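Local atomic coordinates of trans-4-hydroxy-L-proline dehydratase (Clostridioides difficile 70-100-2010, PDB entry 6VXC), a protein that uses a glycyl radical to dehydrate trans-4-hydroxy-L-proline to (S)-1-pyrroline-5-carboxylate in the anaerobic degradation of this amino acid. Residues N398-K403 and E430-E435. Residues are numbered along the deposited sequence; the frame is centred on the assembly and turned at random.
Sequences NVQISK and EAIVQE
Glu430, in the first turn of helix 429-438, presents both carboxylate oxygens to the chain just past the end of strand 396-401. OE2 accepts a hydrogen bond from Ser402 OG at 2.8 Å, while OE1 takes the backbone N-H of Lys403, with N to OE1 at 2.9 Å and a nearly straight angle of 170° at the hydrogen. Each oxygen is met on its syn side, but the Lys403 donor is tilted further from the carboxylate plane than the serine hydroxyl. A bend in the glutamate chain, chi2 72°, swings the carboxylate round to meet both donors. Lys403 passes at about a right angle to Glu430, its CG 3.6 Å from OE1; its ammonium travels on, leaving NZ 5.6 Å from OE2, so no salt bridge forms. Ser402 OG also accepts the backbone N-H of Lys404, so two bonds fix the rotation of the hydroxyl and link the glutamate to the chain after the strand.

Deeper in, a single methyl makes the second meeting. Ile432 CD1 stands squarely over the flat face of the Gln400 amide, 3.7 Å from CD and nearly equidistant from OE1 and NE2. The polar ends of the covered amide are satisfied, OE1 by a hydrogen bond with Thr429 OG1, and NE2 by Asn364 OD1 and the carbonyl O of Gly449.

Strands 396-401 and 426-428 are parallel neighbours joined through helix 407-418, a beta-alpha-beta crossover, and the contact ties the exit of the first strand to the helix following the second. Ile432 lies about 10 Å, side chain to side chain, from Glu456, the proton acceptor inferred by similarity. Two donors should stabilise Glu430 as a carboxylate, with the nearby lysine probably adding a longer-range electrostatic contribution, whereas Gln400 and Ile432 contribute van der Waals packing against an already hydrogen-bonded amide.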
ATOM      1  N   ASN A 398      -9.731   7.960   2.724  1.00 11.38           N
ATOM      2  CA  ASN A 398     -10.140   7.366   3.992  1.00  9.31           C
ATOM      3  C   ASN A 398     -10.237   8.438   5.066  1.00  8.94           C
ATOM      4  O   ASN A 398      -9.812   9.581   4.872  1.00 12.29           O
ATOM      5  CB  ASN A 398      -9.149   6.274   4.411  1.00  7.59           C
ATOM      6  CG  ASN A 398      -9.025   5.218   3.368  1.00  8.28           C
ATOM      7  OD1 ASN A 398     -10.010   4.600   3.002  1.00 12.07           O
ATOM      8  ND2 ASN A 398      -7.851   5.059   2.825  1.00 11.38           N
ATOM      9  N   VAL A 399     -10.738   8.042   6.237  1.00 10.28           N
ATOM     10  CA  VAL A 399     -10.934   8.962   7.346  1.00 10.71           C
ATOM     11  C   VAL A 399     -10.227   8.442   8.593  1.00 10.64           C
ATOM     12  O   VAL A 399     -10.144   7.231   8.821  1.00 10.14           O
ATOM     13  CB  VAL A 399     -12.441   9.201   7.613  1.00  9.63           C
ATOM     14  CG1 VAL A 399     -13.085   9.795   6.361  1.00  8.38           C
ATOM     15  CG2 VAL A 399     -13.158   7.934   8.071  1.00  8.09           C
ATOM     16  N   GLN A 400      -9.652   9.372   9.349  1.00 13.29           N
ATOM     17  CA  GLN A 400      -9.186   9.139  10.706  1.00 10.79           C
ATOM     18  C   GLN A 400     -10.266   9.607  11.672  1.00 11.17           C
ATOM     19  O   GLN A 400     -10.682  10.770  11.637  1.00 12.03           O
ATOM     20  CB  GLN A 400      -7.873   9.872  10.985  1.00 10.12           C
ATOM     21  CG  GLN A 400      -6.610   9.072  10.715  1.00  7.13           C
ATOM     22  CD  GLN A 400      -5.379   9.707  11.351  1.00  9.55           C
ATOM     23  OE1 GLN A 400      -5.383  10.037  12.538  1.00 15.96           O
ATOM     24  NE2 GLN A 400      -4.335   9.923  10.552  1.00 11.63           N
ATOM     25  N   ILE A 401     -10.690   8.711  12.542  1.00 10.87           N
ATOM     26  CA  ILE A 401     -11.716   8.981  13.527  1.00 10.89           C
ATOM     27  C   ILE A 401     -11.034   9.009  14.882  1.00 11.15           C
ATOM     28  O   ILE A 401     -10.393   8.034  15.274  1.00 11.87           O
ATOM     29  CB  ILE A 401     -12.828   7.923  13.477  1.00 10.99           C
ATOM     30  CG1 ILE A 401     -13.468   7.863  12.080  1.00 10.36           C
ATOM     31  CG2 ILE A 401     -13.838   8.162  14.586  1.00 11.81           C
ATOM     32  CD1 ILE A 401     -14.008   9.189  11.543  1.00 10.39           C
ATOM     33  N   SER A 402     -11.164  10.133  15.576  1.00 11.91           N
ATOM     34  CA  SER A 402     -10.675  10.356  16.926  1.00 12.07           C
ATOM     35  C   SER A 402     -11.852  10.426  17.888  1.00 13.05           C
ATOM     36  O   SER A 402     -12.978  10.735  17.496  1.00 14.06           O
ATOM     37  CB  SER A 402      -9.860  11.666  16.989  1.00 10.30           C
ATOM     38  OG  SER A 402      -9.637  12.114  18.316  1.00 14.12           O
ATOM     39  N   LYS A 403     -11.570  10.170  19.168  1.00 13.68           N
ATOM     40  CA  LYS A 403     -12.541  10.491  20.210  1.00 13.64           C
ATOM     41  C   LYS A 403     -12.929  11.969  20.180  1.00 13.76           C
ATOM     42  O   LYS A 403     -13.974  12.335  20.724  1.00 15.94           O
ATOM     43  CB  LYS A 403     -11.978  10.124  21.579  1.00 15.24           C
ATOM     44  CG  LYS A 403     -10.762  10.940  21.944  1.00 16.30           C
ATOM     45  CD  LYS A 403     -10.159  10.536  23.277  1.00 19.27           C
ATOM     46  CE  LYS A 403      -8.997  11.466  23.642  1.00 18.58           C
ATOM     47  NZ  LYS A 403      -8.420  11.168  24.984  1.00 25.73           N
ATOM     48  N   GLU A 430      -6.456   7.539  17.913  1.00 10.08           N
ATOM     49  CA  GLU A 430      -5.768   7.289  19.177  1.00 12.45           C
ATOM     50  C   GLU A 430      -4.884   6.052  19.094  1.00 11.59           C
ATOM     51  O   GLU A 430      -3.820   6.024  19.711  1.00 12.07           O
ATOM     52  CB  GLU A 430      -6.754   7.169  20.343  1.00 11.36           C
ATOM     53  CG  GLU A 430      -7.137   8.548  20.896  1.00 15.08           C
ATOM     54  CD  GLU A 430      -8.047   9.302  19.941  1.00 13.89           C
ATOM     55  OE1 GLU A 430      -9.117   8.755  19.645  1.00 13.04           O
ATOM     56  OE2 GLU A 430      -7.678  10.401  19.460  1.00 14.90           O
ATOM     57  N   ALA A 431      -5.299   5.031  18.339  1.00 10.62           N
ATOM     58  CA  ALA A 431      -4.437   3.870  18.161  1.00 11.09           C
ATOM     59  C   ALA A 431      -3.192   4.231  17.363  1.00  9.71           C
ATOM     60  O   ALA A 431      -2.072   3.874  17.741  1.00 12.69           O
ATOM     61  CB  ALA A 431      -5.213   2.736  17.484  1.00  8.86           C
ATOM     62  N   ILE A 432      -3.369   4.968  16.269  1.00 11.43           N
ATOM     63  CA  ILE A 432      -2.236   5.404  15.448  1.00 10.42           C
ATOM     64  C   ILE A 432      -1.198   6.128  16.294  1.00 10.78           C
ATOM     65  O   ILE A 432       0.003   5.833  16.230  1.00 11.22           O
ATOM     66  CB  ILE A 432      -2.729   6.293  14.293  1.00 10.47           C
ATOM     67  CG1 ILE A 432      -3.486   5.451  13.255  1.00 10.87           C
ATOM     68  CG2 ILE A 432      -1.567   7.050  13.695  1.00 11.04           C
ATOM     69  CD1 ILE A 432      -4.341   6.283  12.315  1.00 11.19           C
ATOM     70  N   VAL A 433      -1.641   7.107  17.082  1.00  9.91           N
ATOM     71  CA  VAL A 433      -0.690   7.895  17.858  1.00 10.41           C
ATOM     72  C   VAL A 433       0.067   7.015  18.841  1.00 10.51           C
ATOM     73  O   VAL A 433       1.292   7.127  18.980  1.00 11.02           O
ATOM     74  CB  VAL A 433      -1.394   9.057  18.570  1.00 11.60           C
ATOM     75  CG1 VAL A 433      -0.464   9.667  19.624  1.00 11.25           C
ATOM     76  CG2 VAL A 433      -1.782  10.101  17.552  1.00 11.90           C
ATOM     77  N   GLN A 434      -0.648   6.123  19.531  1.00 10.83           N
ATOM     78  CA  GLN A 434      -0.005   5.247  20.503  1.00 12.27           C
ATOM     79  C   GLN A 434       0.903   4.217  19.830  1.00 11.59           C
ATOM     80  O   GLN A 434       1.990   3.918  20.344  1.00 11.86           O
ATOM     81  CB  GLN A 434      -1.077   4.596  21.380  1.00 11.85           C
ATOM     82  CG  GLN A 434      -1.582   5.533  22.480  1.00 15.10           C
ATOM     83  CD  GLN A 434      -2.762   4.974  23.263  1.00 22.93           C
ATOM     84  OE1 GLN A 434      -3.639   4.326  22.704  1.00 32.31           O
ATOM     85  NE2 GLN A 434      -2.717   5.118  24.576  1.00 24.20           N
ATOM     86  N   GLU A 435       0.492   3.689  18.672  1.00 10.68           N
ATOM     87  CA  GLU A 435       1.368   2.810  17.904  1.00  8.76           C
ATOM     88  C   GLU A 435       2.684   3.513  17.585  1.00 11.53           C
ATOM     89  O   GLU A 435       3.771   2.944  17.763  1.00 13.34           O
ATOM     90  CB  GLU A 435       0.669   2.362  16.618  1.00  9.56           C
ATOM     91  CG  GLU A 435      -0.498   1.366  16.815  1.00 10.42           C
ATOM     92  CD  GLU A 435      -1.467   1.408  15.646  1.00 11.81           C
ATOM     93  OE1 GLU A 435      -1.044   1.854  14.556  1.00 14.62           O
ATOM     94  OE2 GLU A 435      -2.654   1.037  15.817  1.00 13.26           O
TER